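Local coordinates for cytolethal distending toxin protein B (Haemophilus ducreyi, PDB 1SR4) that probably cleaves host-cell DNA as the DNase I-like subunit of a three-protein bacterial genotoxin, at residues 8-13 with 24-29; 108-113 with 133-138; 112-117 with 144-149. All coordinates share one frame; numbering follows the deposited sequence.

Contact 1. Residues 8-13 with 24-29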
# COMPACT_ATOMS: atom_id res chain seq x y z
N ALA B 8 -7.42 6.10 6.07
CA ALA B 8 -7.27 5.26 4.88
C ALA B 8 -7.96 3.94 5.10
O ALA B 8 -8.31 3.58 6.22
CB ALA B 8 -5.77 5.02 4.56
N THR B 9 -8.12 3.21 4.02
CA THR B 9 -8.76 1.91 4.08
C THR B 9 -8.11 1.02 3.03
O THR B 9 -7.65 1.51 1.99
CB THR B 9 -10.28 2.01 3.76
OG1 THR B 9 -10.90 0.73 3.92
CG2 THR B 9 -10.49 2.48 2.31
N TRP B 10 -8.05 -0.27 3.31
CA TRP B 10 -7.52 -1.25 2.38
C TRP B 10 -8.11 -2.61 2.71
O TRP B 10 -8.15 -3.01 3.87
CB TRP B 10 -5.99 -1.34 2.45
CG TRP B 10 -5.42 -2.24 1.38
CD1 TRP B 10 -5.77 -2.24 0.05
CD2 TRP B 10 -4.42 -3.27 1.54
NE1 TRP B 10 -5.05 -3.22 -0.62
CE2 TRP B 10 -4.23 -3.86 0.26
CE3 TRP B 10 -3.68 -3.76 2.62
CZ2 TRP B 10 -3.32 -4.92 0.05
CZ3 TRP B 10 -2.77 -4.81 2.41
CH2 TRP B 10 -2.60 -5.37 1.14
N ASN B 11 -8.60 -3.31 1.68
CA ASN B 11 -9.12 -4.65 1.88
C ASN B 11 -7.89 -5.49 1.55
O ASN B 11 -7.45 -5.55 0.40
CB ASN B 11 -10.26 -4.97 0.90
CG ASN B 11 -10.82 -6.37 1.12
OD1 ASN B 11 -10.10 -7.28 1.55
ND2 ASN B 11 -12.10 -6.55 0.84
N LEU B 12 -7.34 -6.11 2.58
CA LEU B 12 -6.14 -6.92 2.48
C LEU B 12 -6.32 -8.28 1.80
O LEU B 12 -5.34 -8.85 1.31
CB LEU B 12 -5.56 -7.09 3.90
CG LEU B 12 -4.20 -7.74 4.18
CD1 LEU B 12 -3.51 -6.99 5.33
CD2 LEU B 12 -4.39 -9.25 4.53
N GLN B 13 -7.55 -8.80 1.76
CA GLN B 13 -7.84 -10.11 1.16
C GLN B 13 -6.89 -11.16 1.71
O GLN B 13 -6.25 -11.89 0.95
CB GLN B 13 -7.73 -10.06 -0.37
CG GLN B 13 -8.79 -9.15 -1.03
CD GLN B 13 -8.89 -9.34 -2.53
OE1 GLN B 13 -7.88 -9.34 -3.24
NE2 GLN B 13 -10.11 -9.50 -3.03
N ASN B 24 3.25 -6.69 6.23
CA ASN B 24 4.61 -6.16 6.23
C ASN B 24 5.06 -5.45 4.97
O ASN B 24 6.02 -4.69 5.01
CB ASN B 24 5.58 -7.25 6.63
CG ASN B 24 5.45 -7.60 8.10
OD1 ASN B 24 5.65 -6.74 8.97
ND2 ASN B 24 5.07 -8.84 8.38
N ILE B 25 4.36 -5.69 3.87
CA ILE B 25 4.69 -4.99 2.63
C ILE B 25 3.80 -3.74 2.54
O ILE B 25 4.27 -2.61 2.72
CB ILE B 25 4.46 -5.89 1.39
CG1 ILE B 25 5.46 -7.05 1.42
CG2 ILE B 25 4.58 -5.06 0.08
CD1 ILE B 25 5.22 -8.09 0.34
N ASN B 26 2.50 -3.93 2.32
CA ASN B 26 1.60 -2.79 2.14
C ASN B 26 1.10 -2.02 3.37
O ASN B 26 1.17 -0.78 3.39
CB ASN B 26 0.41 -3.23 1.29
CG ASN B 26 0.83 -3.79 -0.06
OD1 ASN B 26 0.58 -4.95 -0.37
ND2 ASN B 26 1.49 -2.96 -0.86
N VAL B 27 0.58 -2.71 4.38
CA VAL B 27 0.10 -1.98 5.54
C VAL B 27 1.21 -1.12 6.15
O VAL B 27 0.96 0.02 6.51
CB VAL B 27 -0.48 -2.92 6.62
CG1 VAL B 27 -0.87 -2.11 7.87
CG2 VAL B 27 -1.72 -3.61 6.07
N ARG B 28 2.43 -1.64 6.24
CA ARG B 28 3.53 -0.84 6.78
C ARG B 28 3.74 0.43 5.95
O ARG B 28 3.95 1.50 6.50
CB ARG B 28 4.83 -1.65 6.82
CG ARG B 28 4.75 -2.91 7.68
CD ARG B 28 6.07 -3.67 7.67
NE ARG B 28 7.05 -2.98 8.47
CZ ARG B 28 7.47 -3.38 9.66
NH1 ARG B 28 7.02 -4.51 10.19
NH2 ARG B 28 8.30 -2.62 10.33
N GLN B 29 3.69 0.31 4.64
CA GLN B 29 3.88 1.49 3.80
C GLN B 29 2.74 2.51 3.92
O GLN B 29 2.97 3.72 3.82
CB GLN B 29 4.09 1.06 2.33
CG GLN B 29 5.46 0.39 2.11
CD GLN B 29 5.64 -0.31 0.75
OE1 GLN B 29 4.85 -0.10 -0.18
NE2 GLN B 29 6.69 -1.14 0.63
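The indole of Trp-10 reaches the helix because chi1 of -174° swings CG away from the backbone N and brings it beside the carbonyl carbon, carrying the six-membered ring to Asn-26 and Val-27. On the helix, chi1 of -57° sets CG of Asn-26 beside its own backbone N and so places the amide, whose OD1 comes within 3.5 Å of CH2 of Trp-10. CB of Asn-26 points toward the strand from the helix backbone and lies over one face of the indole. The resulting CH-pi contact has CB of Asn-26 4.1 Å from the centroid of the Trp-10 six-membered ring, with a modest inclination of 29° from the ring normal. The amide does not lie flat on the indole: the two planes are steeply inclined.

Val-27 approaches differently. Its CG2 methyl stands at the edge of the indole, near the ring plane and 4.0 Å from CE3 of Trp-10, while the same methyl also meets CD1 of Leu-12 at 3.9 Å. One branch of valine therefore fills the angle between an aromatic rim and a leucine methyl. Polar ends in this buried patch are paired elsewhere: Asn-26 bonds through OD1 to Thr-249 OG1 and through ND2 to the carbonyl of Gln-247, while Trp-10 NE1 donates to the carbonyl of His-252.

Strand 7-11, helix 20-31 and strand 39-43 form a beta-alpha-beta unit, whose first strand and helix meet here. Strand 39-43 hydrogen-bonds to strand 7-11 and places Leu-40 against Val-27, and Trp-71 of strand 67-72 also packs on that valine.

Contact 2. Residues 108-113 with 133-138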
# COMPACT_ATOMS: atom_id res chain seq x y z
N GLU B 108 -12.86 4.73 23.24
CA GLU B 108 -13.98 3.81 23.35
C GLU B 108 -14.17 3.09 22.01
O GLU B 108 -13.72 3.57 20.97
CB GLU B 108 -15.21 4.66 23.71
CG GLU B 108 -16.56 4.00 23.70
CD GLU B 108 -17.66 5.01 24.03
OE1 GLU B 108 -17.46 6.22 23.80
OE2 GLU B 108 -18.73 4.59 24.50
N ALA B 109 -14.81 1.93 22.05
CA ALA B 109 -15.06 1.18 20.83
C ALA B 109 -16.57 1.06 20.68
O ALA B 109 -17.30 1.19 21.67
CB ALA B 109 -14.44 -0.20 20.90
N PHE B 110 -17.02 0.85 19.44
CA PHE B 110 -18.44 0.72 19.11
C PHE B 110 -18.62 -0.39 18.09
O PHE B 110 -17.83 -0.49 17.16
CB PHE B 110 -18.96 1.99 18.43
CG PHE B 110 -19.09 3.18 19.33
CD1 PHE B 110 -20.24 3.39 20.07
CD2 PHE B 110 -18.08 4.14 19.38
CE1 PHE B 110 -20.39 4.55 20.86
CE2 PHE B 110 -18.22 5.29 20.16
CZ PHE B 110 -19.38 5.50 20.90
N ILE B 111 -19.63 -1.23 18.27
CA ILE B 111 -19.95 -2.27 17.30
C ILE B 111 -21.40 -1.99 16.94
O ILE B 111 -22.26 -1.91 17.82
CB ILE B 111 -19.83 -3.70 17.89
CG1 ILE B 111 -18.37 -4.11 18.06
CG2 ILE B 111 -20.49 -4.70 16.96
CD1 ILE B 111 -17.72 -3.54 19.30
N VAL B 112 -21.69 -1.81 15.66
CA VAL B 112 -23.06 -1.54 15.23
C VAL B 112 -23.47 -2.53 14.14
O VAL B 112 -22.78 -2.68 13.12
CB VAL B 112 -23.21 -0.10 14.70
CG1 VAL B 112 -24.66 0.19 14.35
CG2 VAL B 112 -22.75 0.87 15.77
N HIS B 113 -24.59 -3.21 14.37
CA HIS B 113 -25.10 -4.18 13.41
C HIS B 113 -26.07 -3.54 12.44
O HIS B 113 -26.63 -2.47 12.72
CB HIS B 113 -25.82 -5.33 14.14
CG HIS B 113 -24.91 -6.18 14.96
ND1 HIS B 113 -24.54 -5.84 16.25
CD2 HIS B 113 -24.25 -7.32 14.67
CE1 HIS B 113 -23.68 -6.74 16.71
NE2 HIS B 113 -23.49 -7.65 15.77
N VAL B 133 -15.46 9.61 15.66
CA VAL B 133 -15.61 8.16 15.68
C VAL B 133 -15.33 7.62 14.28
O VAL B 133 -15.86 8.14 13.30
CB VAL B 133 -17.03 7.77 16.12
CG1 VAL B 133 -17.09 6.26 16.41
CG2 VAL B 133 -17.40 8.57 17.37
N PHE B 134 -14.51 6.57 14.22
CA PHE B 134 -14.11 5.97 12.95
C PHE B 134 -14.47 4.50 12.84
O PHE B 134 -14.05 3.70 13.66
CB PHE B 134 -12.59 6.14 12.81
CG PHE B 134 -12.11 7.56 12.93
CD1 PHE B 134 -12.04 8.39 11.80
CD2 PHE B 134 -11.71 8.07 14.16
CE1 PHE B 134 -11.58 9.71 11.91
CE2 PHE B 134 -11.24 9.39 14.29
CZ PHE B 134 -11.17 10.21 13.15
N PHE B 135 -15.24 4.14 11.82
CA PHE B 135 -15.65 2.74 11.61
C PHE B 135 -15.04 2.10 10.36
O PHE B 135 -14.79 2.77 9.36
CB PHE B 135 -17.18 2.66 11.44
CG PHE B 135 -17.97 3.00 12.66
CD1 PHE B 135 -18.38 1.99 13.54
CD2 PHE B 135 -18.35 4.32 12.92
CE1 PHE B 135 -19.15 2.30 14.66
CE2 PHE B 135 -19.12 4.64 14.03
CZ PHE B 135 -19.53 3.63 14.91
N THR B 136 -14.84 0.79 10.44
CA THR B 136 -14.37 0.00 9.31
C THR B 136 -15.57 -0.91 8.97
O THR B 136 -16.18 -1.49 9.85
CB THR B 136 -13.12 -0.88 9.67
OG1 THR B 136 -12.74 -1.66 8.52
CG2 THR B 136 -13.41 -1.85 10.81
N VAL B 137 -15.92 -1.00 7.69
CA VAL B 137 -17.01 -1.86 7.25
C VAL B 137 -16.62 -2.72 6.07
O VAL B 137 -15.71 -2.39 5.30
CB VAL B 137 -18.27 -1.08 6.80
CG1 VAL B 137 -18.85 -0.32 7.97
CG2 VAL B 137 -17.90 -0.14 5.63
N HIS B 138 -17.33 -3.83 5.94
CA HIS B 138 -17.14 -4.74 4.84
C HIS B 138 -18.54 -5.26 4.53
O HIS B 138 -18.98 -6.25 5.11
CB HIS B 138 -16.20 -5.89 5.21
CG HIS B 138 -15.92 -6.82 4.07
ND1 HIS B 138 -15.06 -7.89 4.17
CD2 HIS B 138 -16.38 -6.83 2.80
CE1 HIS B 138 -15.01 -8.52 3.01
NE2 HIS B 138 -15.80 -7.89 2.16
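Phe-135 and Phe-110 bury the most surface here, followed by Val-133, and together they illustrate how strands that are not adjacent can still share a sheet face. Strand 124-129 runs between strands 108-112 and 132-138, pairing antiparallel with each, so that the two outer segments point in roughly the same direction, 44° apart, with axes 8.4 Å from each other at closest approach. The backbone link between these two strands runs through 124-129; what meets above it is side chain.

Phe-135 presents the far end of its ring, CE1 and CZ, to the base of Phe-110, with CE1 of Phe-135 3.8 Å from CB of Phe-110. A chi1 of -67° in Phe-135 turns its ring beside the backbone N, and from there the ring spans the gap between the strands. The same CE1 atom also touches CG2 of Val-112 at 4.0 Å, so the ring end serves two successive inward-pointing residues of strand 108-112.

The ring of Phe-110 extends the other way along the sheet, to Val-133. There CG1 of Val-133 lies 3.8 Å from CD2 of Phe-110, and CE2 is also close; the two side chains cross at about a right angle. Helix 147-159 packs on this face: Phe-158 makes an edge-to-face contact with Phe-110 and also touches Phe-135, while Ile-154 lies against Val-112.

The side-chain contacts between the two segments are all apolar, and all four touching residues are buried. The chemistry thus points to dispersion and the exclusion of water as what holds 108-113 directly against 133-138, whereas the outermost strand makes its hydrogen bonds to the sheet through 124-129.

Contact 3. Residues 112-117 with 144-149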
# COMPACT_ATOMS: atom_id res chain seq x y z
N VAL B 112 -21.69 -1.81 15.66
CA VAL B 112 -23.06 -1.54 15.23
C VAL B 112 -23.47 -2.53 14.14
O VAL B 112 -22.78 -2.68 13.12
CB VAL B 112 -23.21 -0.10 14.70
CG1 VAL B 112 -24.66 0.19 14.35
CG2 VAL B 112 -22.75 0.87 15.77
N HIS B 113 -24.59 -3.21 14.37
CA HIS B 113 -25.10 -4.18 13.41
C HIS B 113 -26.07 -3.54 12.44
O HIS B 113 -26.63 -2.47 12.72
CB HIS B 113 -25.82 -5.33 14.14
CG HIS B 113 -24.91 -6.18 14.96
ND1 HIS B 113 -24.54 -5.84 16.25
CD2 HIS B 113 -24.25 -7.32 14.67
CE1 HIS B 113 -23.68 -6.74 16.71
NE2 HIS B 113 -23.49 -7.65 15.77
N SER B 114 -26.27 -4.20 11.30
CA SER B 114 -27.22 -3.73 10.31
C SER B 114 -28.53 -4.45 10.68
O SER B 114 -28.57 -5.13 11.70
CB SER B 114 -26.76 -4.13 8.91
OG SER B 114 -26.44 -5.51 8.86
N ASP B 115 -29.57 -4.32 9.86
CA ASP B 115 -30.85 -4.98 10.15
C ASP B 115 -30.75 -6.50 10.20
O ASP B 115 -30.01 -7.11 9.43
CB ASP B 115 -31.91 -4.61 9.10
CG ASP B 115 -32.53 -3.24 9.34
OD1 ASP B 115 -32.34 -2.67 10.44
OD2 ASP B 115 -33.21 -2.73 8.41
N SER B 116 -31.51 -7.10 11.11
CA SER B 116 -31.53 -8.55 11.25
C SER B 116 -31.91 -9.16 9.91
O SER B 116 -32.81 -8.69 9.23
CB SER B 116 -32.56 -8.98 12.31
OG SER B 116 -32.09 -8.65 13.61
N SER B 117 -31.21 -10.22 9.52
CA SER B 117 -31.50 -10.88 8.25
C SER B 117 -30.88 -12.26 8.29
O SER B 117 -30.02 -12.52 9.12
CB SER B 117 -30.90 -10.07 7.09
OG SER B 117 -29.52 -10.35 6.93
N GLY B 144 -23.69 -5.07 -1.53
CA GLY B 144 -23.63 -4.44 -0.21
C GLY B 144 -25.04 -4.09 0.26
O GLY B 144 -25.28 -3.00 0.77
N SER B 145 -25.96 -5.04 0.09
CA SER B 145 -27.37 -4.84 0.44
C SER B 145 -27.64 -4.45 1.89
O SER B 145 -28.70 -3.90 2.19
CB SER B 145 -28.16 -6.10 0.10
OG SER B 145 -27.77 -7.18 0.94
N ASP B 146 -26.69 -4.74 2.77
CA ASP B 146 -26.81 -4.43 4.18
C ASP B 146 -26.35 -3.01 4.51
O ASP B 146 -26.53 -2.54 5.64
CB ASP B 146 -25.97 -5.43 4.99
CG ASP B 146 -24.49 -5.46 4.55
OD1 ASP B 146 -24.21 -5.35 3.34
OD2 ASP B 146 -23.60 -5.63 5.41
N ALA B 147 -25.78 -2.32 3.54
CA ALA B 147 -25.22 -0.99 3.77
C ALA B 147 -26.15 0.13 4.25
O ALA B 147 -25.77 0.92 5.12
CB ALA B 147 -24.48 -0.53 2.51
N VAL B 148 -27.34 0.22 3.69
CA VAL B 148 -28.24 1.28 4.10
C VAL B 148 -28.67 1.18 5.56
O VAL B 148 -28.62 2.18 6.29
CB VAL B 148 -29.49 1.36 3.18
CG1 VAL B 148 -30.56 2.25 3.81
CG2 VAL B 148 -29.09 1.92 1.82
N SER B 149 -29.09 -0.01 6.01
CA SER B 149 -29.50 -0.16 7.41
C SER B 149 -28.30 -0.05 8.34
O SER B 149 -28.43 0.38 9.49
CB SER B 149 -30.27 -1.48 7.66
OG SER B 149 -29.47 -2.62 7.48
O HOH W 1 -23.90 -5.29 8.09
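Ser-114 is the first residue after strand 108-112 to touch the type I beta turn from Gly-144 to Ala-147, which leads into helix 147-159. Its CB faces the helix start, 3.4 Å from OG of Ser-149 and 3.6 Å from the carbonyl O of Asp-146. The hydroxyl, set by chi1 of 51° between the backbone N and the carbonyl carbon, gives its proton to a water 2.7 Å from OG of Ser-114, and that water donates onward to OD2 of Asp-146. The other carboxylate oxygen, OD1 of Asp-146, accepts from the backbone N of Leu-140.

At Asp-115 the backbone takes over. Its N-H points almost straight at Ser-149, giving a hydrogen bond of 2.9 Å from N of Asp-115 to OG of Ser-149 with an angle of 175° at the hydrogen. The carboxylate folds over the same serine, OD2 of Asp-115 lying 3.3 Å from CB of Ser-149, while OD1 forms a salt bridge with Arg-152 one turn further along the helix.

The contact is thus polar, joined by one direct bond and one water bridge. The charge of Asp-115 is met by Arg-152, whereas that of Asp-146, beside the opening of the helix, would probably be favoured by the helix dipole.

Overall arrangement
From the N terminus, contact 1 closes first, turning strand 7-11 back against helix 20-31 in one half of the fold. The chain then completes most of the eight-stranded sheet before contact 2 opens at strand 108-112. Contact 3 starts from the same stretch, sharing Val-112 and His-113, but closes later, so the loops of contacts 2 and 3 overlap rather than nest: one ties the edge strand to strand 132-138, the other ties the loop beyond it to the start of helix 147-159. Contacts 1 and 2 meet by packing between Asn-11 and His-138, where the two sheets of this DNase I-like fold come together; contacts 1 and 3 lie on opposite sides of the chain's centre.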